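Long-range contacts in predicted acyltransferase with acyl-CoA N-acyltransferase domain (Escherichia coli, PDB 4RS2), which binds coenzyme A and probably transfers acyl groups to an amine acceptor, as in other GNAT-family N-acetyltransferases: residues 125-130 and 155-160; 104-109 and 134-139; 145-150 and 171-176. All blocks are in the same frame, centred on the assembly; numbering follows the deposited sequence.

Interaction 1 (125-130 and 155-160); sequences VTLGDP and SAFQVH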
loop_
_atom_site.group_PDB
_atom_site.type_symbol
_atom_site.label_atom_id
_atom_site.label_comp_id
_atom_site.label_asym_id
_atom_site.label_seq_id
_atom_site.Cartn_x
_atom_site.Cartn_y
_atom_site.Cartn_z
ATOM N N VAL A 125 -7.448 3.620 1.026
ATOM C CA VAL A 125 -7.810 3.526 -0.400
ATOM C C VAL A 125 -6.627 2.964 -1.164
ATOM O O VAL A 125 -5.478 3.005 -0.670
ATOM C CB VAL A 125 -8.253 4.881 -1.018
ATOM C CG1 VAL A 125 -9.419 5.441 -0.249
ATOM C CG2 VAL A 125 -7.116 5.902 -1.048
ATOM N N THR A 126 -6.900 2.454 -2.350
ATOM C CA THR A 126 -5.837 1.999 -3.225
ATOM C C THR A 126 -6.346 2.000 -4.662
ATOM O O THR A 126 -7.555 2.074 -4.920
ATOM C CB THR A 126 -5.299 0.603 -2.825
ATOM O OG1 THR A 126 -4.010 0.386 -3.407
ATOM C CG2 THR A 126 -6.272 -0.534 -3.272
ATOM N N LEU A 127 -5.404 1.982 -5.589
ATOM C CA LEU A 127 -5.695 1.991 -7.015
ATOM C C LEU A 127 -5.015 0.802 -7.649
ATOM O O LEU A 127 -3.784 0.690 -7.620
ATOM C CB LEU A 127 -5.190 3.290 -7.626
ATOM C CG LEU A 127 -5.547 3.523 -9.087
ATOM C CD1 LEU A 127 -7.049 3.767 -9.246
ATOM C CD2 LEU A 127 -4.802 4.749 -9.574
ATOM N N GLY A 128 -5.800 -0.094 -8.240
ATOM C CA GLY A 128 -5.251 -1.297 -8.801
ATOM C C GLY A 128 -6.336 -2.246 -9.250
ATOM O O GLY A 128 -7.512 -1.947 -9.178
ATOM N N ASP A 129 -5.910 -3.398 -9.721
ATOM C CA ASP A 129 -6.810 -4.382 -10.245
ATOM C C ASP A 129 -7.727 -4.897 -9.136
ATOM O O ASP A 129 -7.249 -5.438 -8.150
ATOM C CB ASP A 129 -5.971 -5.544 -10.820
ATOM C CG ASP A 129 -6.785 -6.500 -11.661
ATOM O OD1 ASP A 129 -8.038 -6.589 -11.499
ATOM O OD2 ASP A 129 -6.143 -7.183 -12.490
ATOM N N PRO A 130 -9.054 -4.774 -9.311
ATOM C CA PRO A 130 -9.927 -5.289 -8.251
ATOM C C PRO A 130 -9.829 -6.802 -8.080
ATOM O O PRO A 130 -10.128 -7.314 -7.016
ATOM C CB PRO A 130 -11.331 -4.883 -8.694
ATOM C CG PRO A 130 -11.198 -4.287 -10.030
ATOM C CD PRO A 130 -9.777 -4.017 -10.334
ATOM N N SER A 155 -13.028 1.889 -12.259
ATOM C CA SER A 155 -13.044 0.454 -12.080
ATOM C C SER A 155 -11.913 -0.069 -11.202
ATOM O O SER A 155 -11.955 -1.234 -10.832
ATOM C CB SER A 155 -12.967 -0.273 -13.422
ATOM O OG SER A 155 -11.654 -0.191 -13.951
ATOM N N ALA A 156 -10.926 0.780 -10.883
ATOM C CA ALA A 156 -9.722 0.386 -10.149
ATOM C C ALA A 156 -9.577 1.074 -8.790
ATOM O O ALA A 156 -8.818 0.614 -7.944
ATOM C CB ALA A 156 -8.487 0.666 -10.991
ATOM N N PHE A 157 -10.276 2.192 -8.580
ATOM C CA PHE A 157 -10.152 2.900 -7.299
ATOM C C PHE A 157 -10.994 2.211 -6.258
ATOM O O PHE A 157 -12.191 1.961 -6.477
ATOM C CB PHE A 157 -10.504 4.374 -7.402
ATOM C CG PHE A 157 -10.152 5.168 -6.185
ATOM C CD1 PHE A 157 -8.872 5.119 -5.656
ATOM C CD2 PHE A 157 -11.069 6.007 -5.573
ATOM C CE1 PHE A 157 -8.527 5.857 -4.571
ATOM C CE2 PHE A 157 -10.703 6.765 -4.462
ATOM C CZ PHE A 157 -9.430 6.678 -3.962
ATOM N N GLN A 158 -10.348 1.826 -5.158
ATOM C CA GLN A 158 -10.991 0.994 -4.131
ATOM C C GLN A 158 -10.734 1.472 -2.711
ATOM O O GLN A 158 -9.836 2.264 -2.450
ATOM C CB GLN A 158 -10.467 -0.450 -4.279
ATOM C CG GLN A 158 -10.876 -1.117 -5.609
ATOM C CD GLN A 158 -10.045 -2.321 -5.968
ATOM O OE1 GLN A 158 -10.261 -3.415 -5.480
ATOM N NE2 GLN A 158 -9.078 -2.109 -6.849
ATOM N N VAL A 159 -11.557 0.973 -1.792
ATOM C CA VAL A 159 -11.490 1.402 -0.410
ATOM C C VAL A 159 -11.733 0.228 0.538
ATOM O O VAL A 159 -12.490 -0.712 0.234
ATOM C CB VAL A 159 -12.521 2.518 -0.147
ATOM C CG1 VAL A 159 -13.940 2.003 -0.334
ATOM C CG2 VAL A 159 -12.309 3.140 1.220
ATOM N N HIS A 160 -11.043 0.283 1.672
ATOM C CA HIS A 160 -11.182 -0.692 2.749
ATOM C C HIS A 160 -11.365 0.098 4.042
ATOM O O HIS A 160 -10.459 0.768 4.487
ATOM C CB HIS A 160 -9.933 -1.579 2.862
ATOM C CG HIS A 160 -10.133 -2.834 3.669
ATOM N ND1 HIS A 160 -10.653 -2.845 4.946
ATOM C CD2 HIS A 160 -9.855 -4.132 3.372
ATOM C CE1 HIS A 160 -10.724 -4.097 5.385
ATOM N NE2 HIS A 160 -10.221 -4.891 4.459
#
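The carbonyl oxygen of Ala-156 is gripped by two donors that come from opposite faces of its plane. Gly-128 N reaches Ala-156 O at 3.1 Å from just past the end of strand 125-127, and Gln-158 NE2 closes on the same Ala-156 O at 2.9 Å with an almost straight N-H...O angle of 175°. The extended Gln-158 side chain reaches back along its own strand, and its OE1 lies across Pro-130, 3.4 Å from Pro-130 CA. Upstream, Thr-126 and Gln-158 form an antiparallel hydrogen-bonded pair, with Thr-126 N to Gln-158 O at 2.9 Å and Gln-158 N to Thr-126 O at 2.8 Å. On the other face of the sheet Phe-157, its CG anti to the backbone N (chi1 -170°), sends its ring obliquely against Val-125, CZ 3.6 Å from Val-125 CB. Leu-127 CD1 packs on Ala-156 CB at 3.8 Å. Thr-126 OG1 bonds to Met-90 O, tying the pair to strand 87-95. Beyond the last bridge, Asp-129 takes the N-cap position of helix 130-133, its OD1 accepting from Ala-131 N. These are adjacent antiparallel strands of the central mixed sheet of the GNAT fold.

Interaction 2 (104-109 and 134-139); sequences LARQLV and SRFGFE. With COA (coenzyme A), chain C.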
loop_
_atom_site.group_PDB
_atom_site.type_symbol
_atom_site.label_atom_id
_atom_site.label_comp_id
_atom_site.label_asym_id
_atom_site.label_seq_id
_atom_site.Cartn_x
_atom_site.Cartn_y
_atom_site.Cartn_z
ATOM N N LEU A 104 2.785 -13.595 0.812
ATOM C CA LEU A 104 3.431 -12.446 1.410
ATOM C C LEU A 104 2.704 -11.124 1.136
ATOM O O LEU A 104 2.687 -10.249 1.990
ATOM C CB LEU A 104 4.892 -12.328 0.949
ATOM C CG LEU A 104 5.911 -13.255 1.553
ATOM C CD1 LEU A 104 7.232 -13.028 0.830
ATOM C CD2 LEU A 104 6.051 -12.949 3.046
ATOM N N ALA A 105 2.107 -10.945 -0.046
ATOM C CA ALA A 105 1.358 -9.709 -0.302
ATOM C C ALA A 105 0.128 -9.669 0.591
ATOM O O ALA A 105 -0.152 -8.652 1.216
ATOM C CB ALA A 105 0.966 -9.577 -1.745
ATOM N N ARG A 106 -0.594 -10.783 0.658
ATOM C CA ARG A 106 -1.721 -10.881 1.562
ATOM C C ARG A 106 -1.342 -10.495 2.982
ATOM O O ARG A 106 -2.037 -9.714 3.634
ATOM C CB ARG A 106 -2.303 -12.289 1.553
ATOM C CG ARG A 106 -3.467 -12.486 2.512
ATOM C CD ARG A 106 -4.121 -13.840 2.267
ATOM N NE ARG A 106 -5.010 -13.862 1.116
ATOM C CZ ARG A 106 -6.247 -13.383 1.133
ATOM N NH1 ARG A 106 -6.743 -12.840 2.237
ATOM N NH2 ARG A 106 -7.003 -13.437 0.059
ATOM N N GLN A 107 -0.242 -11.060 3.470
ATOM C CA GLN A 107 0.243 -10.745 4.821
ATOM C C GLN A 107 0.641 -9.284 5.001
ATOM O O GLN A 107 0.355 -8.698 6.035
ATOM C CB GLN A 107 1.408 -11.651 5.181
ATOM C CG GLN A 107 0.978 -13.097 5.330
ATOM C CD GLN A 107 2.124 -14.101 5.355
ATOM O OE1 GLN A 107 3.223 -13.855 4.841
ATOM N NE2 GLN A 107 1.847 -15.268 5.914
ATOM N N LEU A 108 1.341 -8.718 4.027
ATOM C CA LEU A 108 1.748 -7.324 4.131
ATOM C C LEU A 108 0.539 -6.391 4.190
ATOM O O LEU A 108 0.485 -5.446 4.997
ATOM C CB LEU A 108 2.609 -6.962 2.921
ATOM C CG LEU A 108 4.043 -7.472 2.932
ATOM C CD1 LEU A 108 4.664 -7.402 1.562
ATOM C CD2 LEU A 108 4.840 -6.632 3.899
ATOM N N VAL A 109 -0.439 -6.655 3.353
ATOM C CA VAL A 109 -1.629 -5.822 3.372
ATOM C C VAL A 109 -2.388 -6.005 4.696
ATOM O O VAL A 109 -2.819 -5.027 5.334
ATOM C CB VAL A 109 -2.537 -6.148 2.165
ATOM C CG1 VAL A 109 -3.851 -5.359 2.221
ATOM C CG2 VAL A 109 -1.780 -5.854 0.883
ATOM N N SER A 134 -9.733 -6.970 -4.192
ATOM C CA SER A 134 -10.955 -7.470 -3.581
ATOM C C SER A 134 -10.677 -8.654 -2.638
ATOM O O SER A 134 -11.433 -8.914 -1.704
ATOM C CB SER A 134 -11.971 -7.860 -4.641
ATOM O OG SER A 134 -11.585 -8.971 -5.437
ATOM N N ARG A 135 -9.582 -9.370 -2.907
ATOM C CA ARG A 135 -9.200 -10.541 -2.102
ATOM C C ARG A 135 -8.866 -10.174 -0.698
ATOM O O ARG A 135 -8.926 -11.015 0.201
ATOM C CB ARG A 135 -7.970 -11.211 -2.721
ATOM C CG ARG A 135 -8.192 -11.729 -4.113
ATOM C CD ARG A 135 -6.893 -12.232 -4.681
ATOM N NE ARG A 135 -7.073 -12.702 -6.042
ATOM C CZ ARG A 135 -7.549 -13.888 -6.373
ATOM N NH1 ARG A 135 -7.909 -14.744 -5.439
ATOM N NH2 ARG A 135 -7.700 -14.214 -7.652
ATOM N N PHE A 136 -8.498 -8.908 -0.507
ATOM C CA PHE A 136 -8.062 -8.412 0.786
ATOM C C PHE A 136 -9.156 -7.560 1.449
ATOM O O PHE A 136 -8.908 -6.880 2.427
ATOM C CB PHE A 136 -6.785 -7.607 0.632
ATOM C CG PHE A 136 -5.719 -8.272 -0.220
ATOM C CD1 PHE A 136 -5.413 -9.631 -0.068
ATOM C CD2 PHE A 136 -4.980 -7.536 -1.122
ATOM C CE1 PHE A 136 -4.427 -10.236 -0.828
ATOM C CE2 PHE A 136 -3.996 -8.136 -1.897
ATOM C CZ PHE A 136 -3.714 -9.497 -1.737
ATOM N N GLY A 137 -10.343 -7.573 0.880
ATOM C CA GLY A 137 -11.437 -6.844 1.487
ATOM C C GLY A 137 -11.742 -5.486 0.928
ATOM O O GLY A 137 -12.682 -4.860 1.352
ATOM N N PHE A 138 -11.019 -5.064 -0.088
ATOM C CA PHE A 138 -11.284 -3.771 -0.686
ATOM C C PHE A 138 -12.560 -3.796 -1.506
ATOM O O PHE A 138 -12.881 -4.807 -2.161
ATOM C CB PHE A 138 -10.108 -3.331 -1.578
ATOM C CG PHE A 138 -8.932 -2.796 -0.814
ATOM C CD1 PHE A 138 -8.031 -3.657 -0.227
ATOM C CD2 PHE A 138 -8.755 -1.436 -0.648
ATOM C CE1 PHE A 138 -6.967 -3.188 0.500
ATOM C CE2 PHE A 138 -7.708 -0.962 0.087
ATOM C CZ PHE A 138 -6.813 -1.844 0.690
ATOM N N GLU A 139 -13.290 -2.689 -1.470
ATOM C CA GLU A 139 -14.522 -2.544 -2.234
ATOM C C GLU A 139 -14.347 -1.431 -3.255
ATOM O O GLU A 139 -13.478 -0.579 -3.096
ATOM C CB GLU A 139 -15.646 -2.160 -1.282
ATOM C CG GLU A 139 -16.022 -3.242 -0.306
ATOM C CD GLU A 139 -16.829 -2.712 0.846
ATOM O OE1 GLU A 139 -16.710 -1.489 1.183
ATOM O OE2 GLU A 139 -17.566 -3.521 1.427
HETATM N N1A COA C . -4.048 -10.629 -10.080
HETATM C C2A COA C . -4.986 -11.151 -9.253
HETATM N N3A COA C . -4.675 -11.805 -8.120
HETATM C C4A COA C . -3.369 -11.932 -7.755
HETATM C C5A COA C . -2.308 -11.396 -8.594
HETATM C C6A COA C . -2.724 -10.703 -9.814
HETATM N N6A COA C . -1.767 -10.174 -10.611
HETATM N N7A COA C . -1.141 -11.684 -8.001
HETATM C C8A COA C . -1.432 -12.353 -6.865
HETATM N N9A COA C . -2.740 -12.529 -6.743
HETATM C C1B COA C . -3.434 -13.175 -5.627
HETATM C C2B COA C . -2.921 -14.550 -5.242
HETATM O O2B COA C . -3.380 -15.571 -6.139
HETATM C C3B COA C . -3.458 -14.669 -3.843
HETATM O O3B COA C . -4.856 -14.980 -3.886
HETATM P P3B COA C . -5.670 -15.489 -2.581
HETATM O O7A COA C . -4.796 -15.275 -1.361
HETATM O O8A COA C . -6.955 -14.758 -2.568
HETATM O O9A COA C . -5.892 -16.935 -2.868
HETATM C C4B COA C . -3.312 -13.245 -3.307
HETATM O O4B COA C . -3.188 -12.388 -4.452
HETATM C C5B COA C . -2.108 -13.070 -2.403
HETATM O O5B COA C . -0.945 -13.603 -3.044
HETATM P P1A COA C . 0.540 -13.494 -2.439
HETATM O O1A COA C . 1.268 -14.790 -2.636
HETATM O O2A COA C . 0.412 -12.852 -1.090
HETATM O O3A COA C . 1.213 -12.388 -3.412
HETATM P P2A COA C . 2.221 -12.588 -4.644
HETATM O O4A COA C . 3.509 -13.159 -4.218
HETATM O O5A COA C . 1.543 -13.315 -5.791
HETATM O O6A COA C . 2.471 -11.037 -5.001
HETATM C CBP COA C . 2.172 -8.977 -6.237
HETATM C CCP COA C . 1.531 -10.259 -5.742
HETATM C CDP COA C . 1.180 -8.176 -7.070
HETATM C CEP COA C . 2.557 -8.185 -5.000
HETATM C CAP COA C . 3.410 -9.371 -7.067
HETATM O OAP COA C . 3.034 -10.178 -8.205
HETATM C C9P COA C . 4.244 -8.204 -7.535
HETATM O O9P COA C . 5.074 -7.647 -6.797
HETATM N N8P COA C . 4.079 -7.864 -8.813
HETATM C C7P COA C . 4.883 -6.826 -9.433
HETATM C C6P COA C . 4.296 -5.462 -9.143
HETATM C C5P COA C . 2.968 -5.333 -9.848
HETATM O O5P COA C . 1.921 -5.435 -9.236
HETATM N N4P COA C . 3.020 -5.093 -11.152
HETATM C C3P COA C . 1.836 -4.815 -11.944
HETATM C C2P COA C . 2.037 -3.538 -12.760
HETATM S S1P COA C . 0.521 -2.546 -12.787
#
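Arg-106 and Phe-136 cross obliquely where the first turns of helix 104-118, the pyrophosphate-binding helix of the GNAT fold, face the 3-10 turn 134-136 beside coenzyme A. The guanidinium and the phenyl ring stand at 77° to each other, and Phe-136 CD1 lies 4.0 Å above the centre of the guanidinium plane. The ring also reaches the helix itself, with Phe-136 CE1 3.7 Å from Arg-106 CA, while C5B of the cofactor comes in at the ring edge. Arg-106 starts out extended from the helix and bends at chi3 (-79°), which turns its head back toward the 3'-phosphate. There NE donates to COA O7A at 2.9 Å and NH2 to O8A, with a weak second bond from NH2 to O7A. The same NH2 reaches the backbone of the turn at Arg-135 O, 3.1 Å away, above the carbonyl plane, and thus joins helix, turn and phosphate.

Arg-135 comes to the phosphate along an extended chain, and its NH1 donates to O8A, so that two arginines share this oxygen; their positive charges would be expected to balance the phosphate. Deeper in, Val-109 meets Phe-136 at about a right angle, CG1 lying 4.0 Å from Phe-136 CB, and the same methyl lies at the edge of the Phe-138 ring. Gly-137, with positive phi, is the C-prime residue of a Schellman motif that ends the helix before it. Gly-101 and Gly-103 supply further backbone N-H groups to the cofactor just ahead of the helix. At its first turn, Arg-106 N points almost straight at the pyrophosphate oxygen COA O2A, 2.9 Å away with an N-H...O angle of 169°.

Interaction 3 (145-150 and 171-176); sequences DLRCRW and TGLVEY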
loop_
_atom_site.group_PDB
_atom_site.type_symbol
_atom_site.label_atom_id
_atom_site.label_comp_id
_atom_site.label_asym_id
_atom_site.label_seq_id
_atom_site.Cartn_x
_atom_site.Cartn_y
_atom_site.Cartn_z
ATOM N N ASP A 145 -19.453 6.410 -3.498
ATOM C CA ASP A 145 -19.336 7.807 -3.954
ATOM C C ASP A 145 -17.998 8.454 -3.587
ATOM O O ASP A 145 -17.948 9.602 -3.151
ATOM C CB ASP A 145 -20.530 8.673 -3.488
ATOM C CG ASP A 145 -21.798 8.402 -4.310
ATOM O OD1 ASP A 145 -21.765 7.491 -5.172
ATOM O OD2 ASP A 145 -22.835 9.071 -4.076
ATOM N N LEU A 146 -16.928 7.681 -3.768
ATOM C CA LEU A 146 -15.554 8.141 -3.584
ATOM C C LEU A 146 -14.794 7.989 -4.897
ATOM O O LEU A 146 -14.944 6.977 -5.600
ATOM C CB LEU A 146 -14.891 7.342 -2.492
ATOM C CG LEU A 146 -15.448 7.556 -1.087
ATOM C CD1 LEU A 146 -15.026 6.403 -0.186
ATOM C CD2 LEU A 146 -14.961 8.897 -0.538
ATOM N N ARG A 147 -14.000 8.992 -5.255
ATOM C CA ARG A 147 -13.236 8.963 -6.484
ATOM C C ARG A 147 -11.875 9.575 -6.228
ATOM O O ARG A 147 -11.681 10.285 -5.245
ATOM C CB ARG A 147 -13.927 9.766 -7.577
ATOM C CG ARG A 147 -14.037 11.254 -7.270
ATOM C CD ARG A 147 -14.889 12.008 -8.292
ATOM N NE ARG A 147 -14.860 13.452 -8.053
ATOM C CZ ARG A 147 -13.909 14.274 -8.496
ATOM N NH1 ARG A 147 -12.909 13.815 -9.233
ATOM N NH2 ARG A 147 -13.968 15.566 -8.216
ATOM N N CYS A 148 -10.920 9.247 -7.098
ATOM C CA CYS A 148 -9.596 9.863 -7.086
ATOM C C CYS A 148 -9.565 10.853 -8.250
ATOM O O CYS A 148 -10.539 10.984 -8.962
ATOM C CB CYS A 148 -8.470 8.849 -7.178
ATOM S SG CYS A 148 -8.321 7.974 -8.742
ATOM N N ARG A 149 -8.454 11.555 -8.432
ATOM C CA ARG A 149 -8.418 12.647 -9.430
ATOM C C ARG A 149 -8.085 12.247 -10.843
ATOM O O ARG A 149 -8.195 13.078 -11.747
ATOM C CB ARG A 149 -7.393 13.716 -8.998
ATOM C CG ARG A 149 -5.940 13.296 -9.073
ATOM C CD ARG A 149 -4.991 14.489 -8.945
ATOM N NE ARG A 149 -4.888 15.200 -10.220
ATOM C CZ ARG A 149 -4.165 16.296 -10.422
ATOM N NH1 ARG A 149 -3.482 16.846 -9.427
ATOM N NH2 ARG A 149 -4.143 16.857 -11.627
ATOM N N TRP A 150 -7.720 10.989 -11.060
ATOM C CA TRP A 150 -7.192 10.561 -12.353
ATOM C C TRP A 150 -8.224 9.928 -13.222
ATOM O O TRP A 150 -9.156 9.302 -12.718
ATOM C CB TRP A 150 -6.012 9.616 -12.166
ATOM C CG TRP A 150 -4.927 10.283 -11.374
ATOM C CD1 TRP A 150 -4.163 11.317 -11.770
ATOM C CD2 TRP A 150 -4.507 9.947 -10.061
ATOM N NE1 TRP A 150 -3.288 11.672 -10.777
ATOM C CE2 TRP A 150 -3.479 10.835 -9.715
ATOM C CE3 TRP A 150 -4.922 9.006 -9.134
ATOM C CZ2 TRP A 150 -2.834 10.786 -8.479
ATOM C CZ3 TRP A 150 -4.286 8.962 -7.912
ATOM C CH2 TRP A 150 -3.261 9.869 -7.595
ATOM N N THR A 171 -17.909 11.229 1.289
ATOM C CA THR A 171 -17.990 11.110 -0.174
ATOM C C THR A 171 -17.128 12.161 -0.834
ATOM O O THR A 171 -16.684 13.131 -0.183
ATOM C CB THR A 171 -19.440 11.321 -0.668
ATOM O OG1 THR A 171 -19.866 12.659 -0.343
ATOM C CG2 THR A 171 -20.363 10.336 -0.057
ATOM N N GLY A 172 -16.883 11.968 -2.127
ATOM C CA GLY A 172 -16.195 12.953 -2.929
ATOM C C GLY A 172 -14.792 12.596 -3.361
ATOM O O GLY A 172 -14.433 11.427 -3.447
ATOM N N LEU A 173 -14.000 13.631 -3.604
ATOM C CA LEU A 173 -12.657 13.478 -4.105
ATOM C C LEU A 173 -11.654 13.168 -3.017
ATOM O O LEU A 173 -11.473 13.945 -2.055
ATOM C CB LEU A 173 -12.225 14.736 -4.860
ATOM C CG LEU A 173 -10.770 14.752 -5.315
ATOM C CD1 LEU A 173 -10.486 13.696 -6.367
ATOM C CD2 LEU A 173 -10.490 16.131 -5.861
ATOM N N VAL A 174 -10.977 12.026 -3.187
ATOM C CA VAL A 174 -9.931 11.590 -2.302
ATOM C C VAL A 174 -8.641 12.032 -2.973
ATOM O O VAL A 174 -8.325 11.579 -4.070
ATOM C CB VAL A 174 -9.941 10.059 -2.126
ATOM C CG1 VAL A 174 -8.768 9.626 -1.270
ATOM C CG2 VAL A 174 -11.295 9.587 -1.591
ATOM N N GLU A 175 -7.889 12.911 -2.312
ATOM C CA GLU A 175 -6.658 13.448 -2.861
ATOM C C GLU A 175 -5.412 12.841 -2.237
ATOM O O GLU A 175 -5.251 12.836 -1.008
ATOM C CB GLU A 175 -6.638 14.959 -2.665
ATOM C CG GLU A 175 -7.463 15.732 -3.692
ATOM C CD GLU A 175 -6.643 16.240 -4.855
ATOM O OE1 GLU A 175 -5.984 15.459 -5.559
ATOM O OE2 GLU A 175 -6.665 17.449 -5.065
ATOM N N TYR A 176 -4.535 12.333 -3.104
ATOM C CA TYR A 176 -3.240 11.800 -2.681
ATOM C C TYR A 176 -2.262 12.988 -2.673
ATOM O O TYR A 176 -2.549 14.081 -3.166
ATOM C CB TYR A 176 -2.712 10.765 -3.664
ATOM C CG TYR A 176 -3.344 9.391 -3.679
ATOM C CD1 TYR A 176 -4.630 9.196 -4.157
ATOM C CD2 TYR A 176 -2.609 8.270 -3.345
ATOM C CE1 TYR A 176 -5.195 7.917 -4.208
ATOM C CE2 TYR A 176 -3.153 6.999 -3.395
ATOM C CZ TYR A 176 -4.449 6.825 -3.830
ATOM O OH TYR A 176 -5.021 5.595 -3.938
HETATM O O HOH W 1 -6.683 11.474 -6.225
#
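Gly-172 N donates to Asp-145 O at 2.8 Å, the first of three backbone hydrogen bonds that join strands 146-147 and 172-175 in parallel. Val-174 N donates to Arg-147 O, also at 2.8 Å, and between them Arg-147 N returns a bond to Gly-172 O. Arg-147 thus uses both its N-H and its C=O on the partner strand, with Gly-172 and Val-174 on either side of Leu-173. Past the last bridge the chains separate, and one water fills in, accepting from Arg-149 N and donating to Val-174 O at 2.7 Å.

Among the apolar contacts, Leu-146 CD2 meets Val-174 CG2 at 3.9 Å on the face that carries Leu-146, where Phe-157 and Val-125 also cover Val-174. Leu-173, on the other face, holds CG opposite its backbone N (chi1 174°), and this carries CD1 against the backbone at Cys-148 C, 3.5 Å away.

Of the charged side chains, Arg-147 lays one face of its guanidinium over Leu-173, whose CB sits 3.8 Å above the plane toward its rim. The approach of Arg-149 CD to Glu-175 OE1 is doubtful, because the Glu-175 side chain occupies two positions.

The aromatic contact closes the C-terminal end. Trp-150 and Tyr-176 meet obliquely, their planes 51° apart, with CH2 of the indole 3.8 Å from Tyr-176 CD1. Arg-188 makes a cation-pi contact with Trp-150, and Phe-180 meets the Tyr-176 ring. Strand 172-175 also pairs antiparallel with strand 69-80 and so lies between that strand and strand 146-147, which makes this contact a short parallel pair at the margin of a mixed sheet.

How the interactions relate
Interactions 1 and 3 belong to the same mixed sheet and meet through Phe-157, whose ring touches both Arg-147 and Tyr-176. Interaction 1 pairs antiparallel strands nearer the chain's centre, and just over half of its touching residues are buried. Interaction 3 pairs parallel strands about 17 Å from that centre, measured between centres; it has the smallest buried share and includes water and exposed arginines. Interaction 2, half buried beside coenzyme A, joins a helix to a turn, with one direct hydrogen bond between its segments and much of its polar chemistry directed to the cofactor. It borders interaction 1 where Val-159 O probably accepts from Glu-139 N. Interactions 2 and 3 do not touch; about 8 Å separates their nearest atoms.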